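Local coordinates for hypothetical protein TM1010 (PDB 2F4P), which is an uncharacterised protein of Thermotoga maritima with a cupin domain, a small antiparallel beta barrel, and has no assigned function, at residues D27-V33 with G58-H62; K78-Q82 with A143-K147. All coordinates share one frame; numbering follows the deposited sequence.

Interaction 1 of 2, residues D27-V33 with G58-H62; sequences DFFTGNV and GARTH
Thr30 and Arg60 form the hydrogen-bonded pair of a very short antiparallel bridge, and both of their backbone polar groups are spent on it. Thr30 N donates to Arg60 O at 2.8 Å, almost straight, and Arg60 N returns a bond to Thr30 O at 2.9 Å. Two residues further along each strand, His62 N reaches Phe28 O at 2.9 Å, again nearly linear at nitrogen (177°), although the donor stands above the carbonyl plane. Between these bonds lies the non-hydrogen-bonded pair Phe29 and Thr61, where Thr61 CG2 approaches CE1 of the phenyl ring.

The imidazole of His62 lies with one face on the peptide joining Phe28 to Phe29, with Phe28 C beneath its centre. Its ring nitrogens are satisfied through solvent: one water links ND1 (2.7 Å) with Asp27 O, a second links NE2 (2.7 Å) with Phe29 O, and both sit at the ring edge. A third water joins Thr30 OG1 to Thr61 O, while Thr61 OG1 donates to His62 O and is also bonded to His107 N.

Arg60 holds its guanidinium under the methyl of Thr30, whose CG2 sits 3.7 Å from CZ over the centre of the group. The bend at chi2 (-101°) turns the chain so that NH1 can reach back to Gly58 O, while NH2 is taken by Val135 O and Tyr140 adds a cation-pi contact. At the far end Ala59 CB packs on Val33 CG2, 3.8 Å away, beside the carbonyl oxygens of Thr30 and Asn32. Strand 60-65, which pairs with 105-109 as well, thus gains a two-residue partner, 29-30, an arrangement in keeping with the antiparallel beta barrel of the cupin fold.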
ATOM      1  N   ASP A  27      23.557  -7.322  -2.703  1.00 43.25           N
ATOM      2  CA  ASP A  27      23.163  -8.628  -2.147  1.00 43.27           C
ATOM      3  C   ASP A  27      21.790  -9.068  -2.648  1.00 42.51           C
ATOM      4  O   ASP A  27      21.522 -10.252  -2.758  1.00 40.86           O
ATOM      5  CB  ASP A  27      23.053  -8.577  -0.615  1.00 44.02           C
ATOM      6  CG  ASP A  27      24.410  -8.543   0.100  1.00 50.93           C
ATOM      7  OD1 ASP A  27      25.485  -8.484  -0.551  1.00 51.06           O
ATOM      8  OD2 ASP A  27      24.363  -8.559   1.346  1.00 57.17           O
ATOM      9  N   PHE A  28      20.902  -8.105  -2.901  1.00 40.38           N
ATOM     10  CA  PHE A  28      19.511  -8.415  -3.219  1.00 38.96           C
ATOM     11  C   PHE A  28      19.014  -7.877  -4.556  1.00 38.26           C
ATOM     12  O   PHE A  28      17.944  -8.283  -5.002  1.00 35.52           O
ATOM     13  CB  PHE A  28      18.595  -7.833  -2.143  1.00 39.67           C
ATOM     14  CG  PHE A  28      19.057  -8.106  -0.752  1.00 40.94           C
ATOM     15  CD1 PHE A  28      19.081  -9.409  -0.263  1.00 45.75           C
ATOM     16  CD2 PHE A  28      19.498  -7.073   0.065  1.00 48.22           C
ATOM     17  CE1 PHE A  28      19.514  -9.681   1.019  1.00 48.10           C
ATOM     18  CE2 PHE A  28      19.946  -7.339   1.348  1.00 51.74           C
ATOM     19  CZ  PHE A  28      19.945  -8.646   1.828  1.00 51.20           C
ATOM     20  N   PHE A  29      19.740  -6.915  -5.127  1.00 36.04           N
ATOM     21  CA  PHE A  29      19.322  -6.199  -6.337  1.00 36.85           C
ATOM     22  C   PHE A  29      20.420  -6.172  -7.377  1.00 37.83           C
ATOM     23  O   PHE A  29      21.591  -6.128  -7.044  1.00 39.13           O
ATOM     24  CB  PHE A  29      18.960  -4.749  -6.014  1.00 39.49           C
ATOM     25  CG  PHE A  29      17.862  -4.600  -4.997  1.00 37.28           C
ATOM     26  CD1 PHE A  29      16.541  -4.709  -5.378  1.00 40.78           C
ATOM     27  CD2 PHE A  29      18.157  -4.332  -3.658  1.00 37.42           C
ATOM     28  CE1 PHE A  29      15.524  -4.571  -4.452  1.00 38.12           C
ATOM     29  CE2 PHE A  29      17.130  -4.193  -2.717  1.00 39.24           C
ATOM     30  CZ  PHE A  29      15.820  -4.320  -3.123  1.00 38.86           C
ATOM     31  N   THR A  30      20.009  -6.162  -8.640  1.00 38.59           N
ATOM     32  CA  THR A  30      20.863  -5.893  -9.782  1.00 39.79           C
ATOM     33  C   THR A  30      20.556  -4.488 -10.258  1.00 38.16           C
ATOM     34  O   THR A  30      19.394  -4.116 -10.451  1.00 36.73           O
ATOM     35  CB  THR A  30      20.545  -6.877 -10.936  1.00 41.24           C
ATOM     36  OG1 THR A  30      20.789  -8.219 -10.501  1.00 44.81           O
ATOM     37  CG2 THR A  30      21.354  -6.571 -12.177  1.00 44.18           C
ATOM     38  N   GLY A  31      21.595  -3.680 -10.422  1.00 35.17           N
ATOM     39  CA  GLY A  31      21.406  -2.296 -10.832  1.00 33.34           C
ATOM     40  C   GLY A  31      21.012  -1.336  -9.708  1.00 36.20           C
ATOM     41  O   GLY A  31      21.163  -1.639  -8.523  1.00 35.50           O
ATOM     42  N   ASN A  32      20.525  -0.158 -10.102  1.00 35.18           N
ATOM     43  CA  ASN A  32      20.306   0.949  -9.181  1.00 34.46           C
ATOM     44  C   ASN A  32      18.864   0.969  -8.724  1.00 36.95           C
ATOM     45  O   ASN A  32      17.952   1.140  -9.531  1.00 35.38           O
ATOM     46  CB  ASN A  32      20.689   2.275  -9.842  1.00 36.05           C
ATOM     47  CG  ASN A  32      22.171   2.361 -10.121  1.00 42.24           C
ATOM     48  OD1 ASN A  32      22.989   1.888  -9.313  1.00 39.15           O
ATOM     49  ND2 ASN A  32      22.534   2.929 -11.271  1.00 40.29           N
ATOM     50  N   VAL A  33      18.679   0.802  -7.414  1.00 34.93           N
ATOM     51  CA  VAL A  33      17.343   0.695  -6.806  1.00 36.15           C
ATOM     52  C   VAL A  33      17.387   1.520  -5.528  1.00 36.06           C
ATOM     53  O   VAL A  33      18.413   1.529  -4.853  1.00 36.68           O
ATOM     54  CB  VAL A  33      17.050  -0.762  -6.425  1.00 34.48           C
ATOM     55  CG1 VAL A  33      15.685  -0.920  -5.691  1.00 39.36           C
ATOM     56  CG2 VAL A  33      17.091  -1.647  -7.659  1.00 37.43           C
ATOM     57  N   GLY A  58      16.448  -1.228 -16.193  1.00 36.65           N
ATOM     58  CA  GLY A  58      17.328  -2.375 -16.183  1.00 36.75           C
ATOM     59  C   GLY A  58      17.519  -2.987 -14.794  1.00 37.56           C
ATOM     60  O   GLY A  58      18.073  -4.071 -14.668  1.00 40.25           O
ATOM     61  N   ALA A  59      17.128  -2.278 -13.748  1.00 36.92           N
ATOM     62  CA  ALA A  59      17.361  -2.763 -12.388  1.00 35.07           C
ATOM     63  C   ALA A  59      16.224  -3.681 -11.961  1.00 36.51           C
ATOM     64  O   ALA A  59      15.071  -3.540 -12.408  1.00 33.91           O
ATOM     65  CB  ALA A  59      17.516  -1.613 -11.415  1.00 35.96           C
ATOM     66  N   ARG A  60      16.568  -4.636 -11.094  1.00 36.92           N
ATOM     67  CA  ARG A  60      15.611  -5.636 -10.648  1.00 35.87           C
ATOM     68  C   ARG A  60      16.096  -6.392  -9.443  1.00 36.18           C
ATOM     69  O   ARG A  60      17.296  -6.464  -9.163  1.00 33.72           O
ATOM     70  CB  ARG A  60      15.317  -6.633 -11.762  1.00 35.82           C
ATOM     71  CG  ARG A  60      16.430  -7.629 -12.091  1.00 42.81           C
ATOM     72  CD  ARG A  60      17.180  -7.234 -13.282  1.00 43.42           C
ATOM     73  NE  ARG A  60      18.212  -8.199 -13.713  1.00 41.98           N
ATOM     74  CZ  ARG A  60      19.044  -7.972 -14.732  1.00 41.09           C
ATOM     75  NH1 ARG A  60      18.981  -6.833 -15.411  1.00 38.72           N
ATOM     76  NH2 ARG A  60      19.953  -8.868 -15.067  1.00 46.16           N
ATOM     77  N   THR A  61      15.161  -7.035  -8.770  1.00 36.90           N
ATOM     78  CA  THR A  61      15.498  -7.863  -7.662  1.00 35.14           C
ATOM     79  C   THR A  61      16.213  -9.109  -8.177  1.00 34.68           C
ATOM     80  O   THR A  61      16.076  -9.510  -9.356  1.00 33.73           O
ATOM     81  CB  THR A  61      14.216  -8.323  -6.876  1.00 38.46           C
ATOM     82  OG1 THR A  61      13.457  -9.240  -7.687  1.00 34.49           O
ATOM     83  CG2 THR A  61      13.336  -7.161  -6.523  1.00 38.71           C
ATOM     84  N   HIS A  62      16.954  -9.742  -7.283  1.00 33.28           N
ATOM     85  CA  HIS A  62      17.311 -11.151  -7.467  1.00 33.79           C
ATOM     86  C   HIS A  62      16.045 -12.008  -7.413  1.00 34.75           C
ATOM     87  O   HIS A  62      14.967 -11.548  -6.975  1.00 35.97           O
ATOM     88  CB  HIS A  62      18.278 -11.577  -6.371  1.00 36.55           C
ATOM     89  CG  HIS A  62      19.615 -10.915  -6.467  1.00 35.64           C
ATOM     90  ND1 HIS A  62      20.658 -11.218  -5.619  1.00 38.48           N
ATOM     91  CD2 HIS A  62      20.083  -9.969  -7.316  1.00 38.78           C
ATOM     92  CE1 HIS A  62      21.709 -10.492  -5.945  1.00 41.89           C
ATOM     93  NE2 HIS A  62      21.385  -9.718  -6.966  1.00 41.14           N
TER
HETATM   94  O   HOH W   1      20.269 -12.959  -3.633  1.00 36.56           O
HETATM   95  O   HOH W   2      23.519  -8.247  -7.691  1.00 38.07           O
HETATM   96  O   HOH W   3      18.637  -9.857 -10.557  1.00 26.05           O

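Interaction 2 of 2, residues K78-Q82 with A143-K147; sequences KGFYQ and ATEGK. With EDO (1,2-ethanediol), chain G.
Phe80, on a strand of the cupin beta barrel, receives the end of the C-terminal helix and the tail that follows it. From CB, with CG anti to the carbonyl carbon (chi1 -70°), the ring lies beneath Thr144, whose methyl CG2 makes a CH-pi contact 3.6 Å from the ring centroid and only 12° off the normal. CG, CD1 and CE1 all meet this methyl. On the same side of the ring plane, nearer the CD2–CE2 bond, Ala143 O approaches obliquely, and CE2 also has Lys147 CE near the ring plane at 3.8 Å. At the tip, CZ meets Thr144 CA and Lys147 CB, the latter lying in plane at the edge.

A type II turn from Thr144 to Lys147, closed by Lys147 N on Thr144 O, folds the tail back over the strand. There the C-terminal carboxylate meets the extended chain of Lys78. Further along the strand Gln82 sends OE1 to Trp106 NE1 and NE2 to Lys86 O, and NE2 also donates nearly straight to O2 of 1,2-ethanediol. Lys78 NZ takes both oxygens of the terminal carboxylate, Lys147 OXT at 2.9 Å in a salt bridge and Lys147 O at 3.0 Å.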
ATOM      1  N   LYS A  78       7.117   1.537 -15.976  1.00 35.35           N
ATOM      2  CA  LYS A  78       6.940   0.266 -16.640  1.00 38.33           C
ATOM      3  C   LYS A  78       7.925  -0.734 -16.060  1.00 38.01           C
ATOM      4  O   LYS A  78       9.112  -0.434 -15.881  1.00 36.91           O
ATOM      5  CB  LYS A  78       7.176   0.398 -18.153  1.00 38.91           C
ATOM      6  CG  LYS A  78       6.955  -0.900 -18.937  1.00 41.75           C
ATOM      7  CD  LYS A  78       7.142  -0.688 -20.447  1.00 44.60           C
ATOM      8  CE  LYS A  78       7.078  -1.992 -21.229  1.00 51.17           C
ATOM      9  NZ  LYS A  78       7.586  -1.807 -22.625  1.00 52.83           N
ATOM     10  N   GLY A  79       7.423  -1.911 -15.737  1.00 36.09           N
ATOM     11  CA  GLY A  79       8.273  -2.973 -15.266  1.00 37.13           C
ATOM     12  C   GLY A  79       7.807  -4.345 -15.635  1.00 36.07           C
ATOM     13  O   GLY A  79       6.926  -4.520 -16.461  1.00 36.77           O
ATOM     14  N   PHE A  80       8.415  -5.313 -14.975  1.00 36.47           N
ATOM     15  CA  PHE A  80       8.168  -6.722 -15.204  1.00 38.12           C
ATOM     16  C   PHE A  80       8.120  -7.469 -13.895  1.00 37.61           C
ATOM     17  O   PHE A  80       8.846  -7.132 -12.950  1.00 36.03           O
ATOM     18  CB  PHE A  80       9.273  -7.330 -16.068  1.00 37.55           C
ATOM     19  CG  PHE A  80       9.236  -6.858 -17.457  1.00 38.78           C
ATOM     20  CD1 PHE A  80       9.817  -5.638 -17.797  1.00 36.26           C
ATOM     21  CD2 PHE A  80       8.596  -7.585 -18.433  1.00 41.39           C
ATOM     22  CE1 PHE A  80       9.769  -5.180 -19.118  1.00 38.21           C
ATOM     23  CE2 PHE A  80       8.546  -7.134 -19.732  1.00 39.72           C
ATOM     24  CZ  PHE A  80       9.138  -5.924 -20.076  1.00 40.77           C
ATOM     25  N   TYR A  81       7.241  -8.472 -13.873  1.00 39.37           N
ATOM     26  CA  TYR A  81       7.131  -9.450 -12.811  1.00 37.83           C
ATOM     27  C   TYR A  81       7.211 -10.846 -13.441  1.00 39.02           C
ATOM     28  O   TYR A  81       6.568 -11.113 -14.431  1.00 39.03           O
ATOM     29  CB  TYR A  81       5.806  -9.286 -12.068  1.00 38.33           C
ATOM     30  CG  TYR A  81       5.433 -10.418 -11.131  1.00 33.11           C
ATOM     31  CD1 TYR A  81       6.098 -10.612  -9.924  1.00 36.84           C
ATOM     32  CD2 TYR A  81       4.424 -11.325 -11.468  1.00 36.77           C
ATOM     33  CE1 TYR A  81       5.753 -11.628  -9.067  1.00 37.31           C
ATOM     34  CE2 TYR A  81       4.080 -12.364 -10.605  1.00 36.84           C
ATOM     35  CZ  TYR A  81       4.746 -12.511  -9.405  1.00 38.07           C
ATOM     36  OH  TYR A  81       4.414 -13.533  -8.535  1.00 37.81           O
ATOM     37  N   GLN A  82       8.017 -11.723 -12.863  1.00 37.12           N
ATOM     38  CA  GLN A  82       8.141 -13.073 -13.372  1.00 36.61           C
ATOM     39  C   GLN A  82       8.285 -14.085 -12.263  1.00 37.59           C
ATOM     40  O   GLN A  82       9.147 -13.942 -11.397  1.00 36.69           O
ATOM     41  CB  GLN A  82       9.334 -13.187 -14.294  1.00 37.50           C
ATOM     42  CG  GLN A  82       9.500 -14.614 -14.892  1.00 38.93           C
ATOM     43  CD  GLN A  82      10.498 -14.652 -16.036  1.00 39.49           C
ATOM     44  OE1 GLN A  82      11.655 -14.231 -15.889  1.00 39.01           O
ATOM     45  NE2 GLN A  82      10.067 -15.178 -17.184  1.00 41.89           N
ATOM     46  N   ALA A 143      13.142 -12.209 -20.924  1.00 36.76           N
ATOM     47  CA  ALA A 143      11.938 -11.719 -20.294  1.00 37.34           C
ATOM     48  C   ALA A 143      11.438 -10.400 -20.855  1.00 37.96           C
ATOM     49  O   ALA A 143      10.228 -10.201 -20.942  1.00 37.30           O
ATOM     50  CB  ALA A 143      12.136 -11.610 -18.767  1.00 39.17           C
ATOM     51  N   THR A 144      12.349  -9.519 -21.255  1.00 36.45           N
ATOM     52  CA  THR A 144      11.995  -8.121 -21.532  1.00 38.37           C
ATOM     53  C   THR A 144      12.191  -7.636 -22.963  1.00 39.75           C
ATOM     54  O   THR A 144      11.495  -6.721 -23.397  1.00 38.64           O
ATOM     55  CB  THR A 144      12.808  -7.166 -20.627  1.00 39.03           C
ATOM     56  OG1 THR A 144      14.205  -7.267 -20.935  1.00 39.88           O
ATOM     57  CG2 THR A 144      12.581  -7.495 -19.182  1.00 41.50           C
ATOM     58  N   GLU A 145      13.146  -8.206 -23.687  1.00 42.55           N
ATOM     59  CA  GLU A 145      13.500  -7.679 -25.002  1.00 43.12           C
ATOM     60  C   GLU A 145      12.280  -7.638 -25.921  1.00 44.47           C
ATOM     61  O   GLU A 145      11.547  -8.627 -26.035  1.00 44.09           O
ATOM     62  CB  GLU A 145      14.620  -8.503 -25.654  1.00 45.45           C
ATOM     63  N   GLY A 146      12.059  -6.475 -26.543  1.00 44.51           N
ATOM     64  CA  GLY A 146      10.942  -6.265 -27.470  1.00 44.18           C
ATOM     65  C   GLY A 146       9.551  -6.138 -26.858  1.00 44.87           C
ATOM     66  O   GLY A 146       8.562  -6.129 -27.593  1.00 43.73           O
ATOM     67  N   LYS A 147       9.456  -6.032 -25.529  1.00 45.66           N
ATOM     68  CA  LYS A 147       8.140  -6.019 -24.856  1.00 47.48           C
ATOM     69  C   LYS A 147       7.673  -4.610 -24.421  1.00 48.70           C
ATOM     70  O   LYS A 147       8.151  -3.585 -24.926  1.00 49.39           O
ATOM     71  CB  LYS A 147       8.111  -7.025 -23.692  1.00 46.88           C
ATOM     72  CG  LYS A 147       8.626  -8.421 -24.086  1.00 48.16           C
ATOM     73  CD  LYS A 147       7.666  -9.565 -23.732  1.00 50.03           C
ATOM     74  CE  LYS A 147       7.490  -9.754 -22.228  1.00 50.10           C
ATOM     75  NZ  LYS A 147       7.535 -11.193 -21.825  1.00 44.52           N
ATOM     76  OXT LYS A 147       6.763  -4.452 -23.597  1.00 49.54           O
TER
HETATM   77  C1  EDO G 138       9.871 -14.219 -20.377  1.00 36.74           C
HETATM   78  O1  EDO G 138       8.465 -14.147 -20.474  1.00 34.05           O
HETATM   79  C2  EDO G 138      10.406 -15.634 -20.369  1.00 40.09           C
HETATM   80  O2  EDO G 138      11.697 -15.563 -19.774  1.00 40.51           O

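Overall arrangement
Followed from the N terminus, the chain first passes through 27-33 and then, after 24 residues that hold the rest of strand 33-37 and all of 49-55, returns at 58-62 to close interaction 1. Interaction 2 opens afterwards at 78-82 and closes at the C terminus, with 60 residues between its segments, so the two loops follow in series and neither encloses nor crosses the other. Their centres lie about 14 Å apart and their nearest atoms about 7 Å, without touching. Both reach one sheet, through strands 60-65 and 78-83, each of which pairs with 105-109. Interaction 1 ties an early strand to that sheet, and interaction 2 brings the end of helix 137-144 and the tail to it.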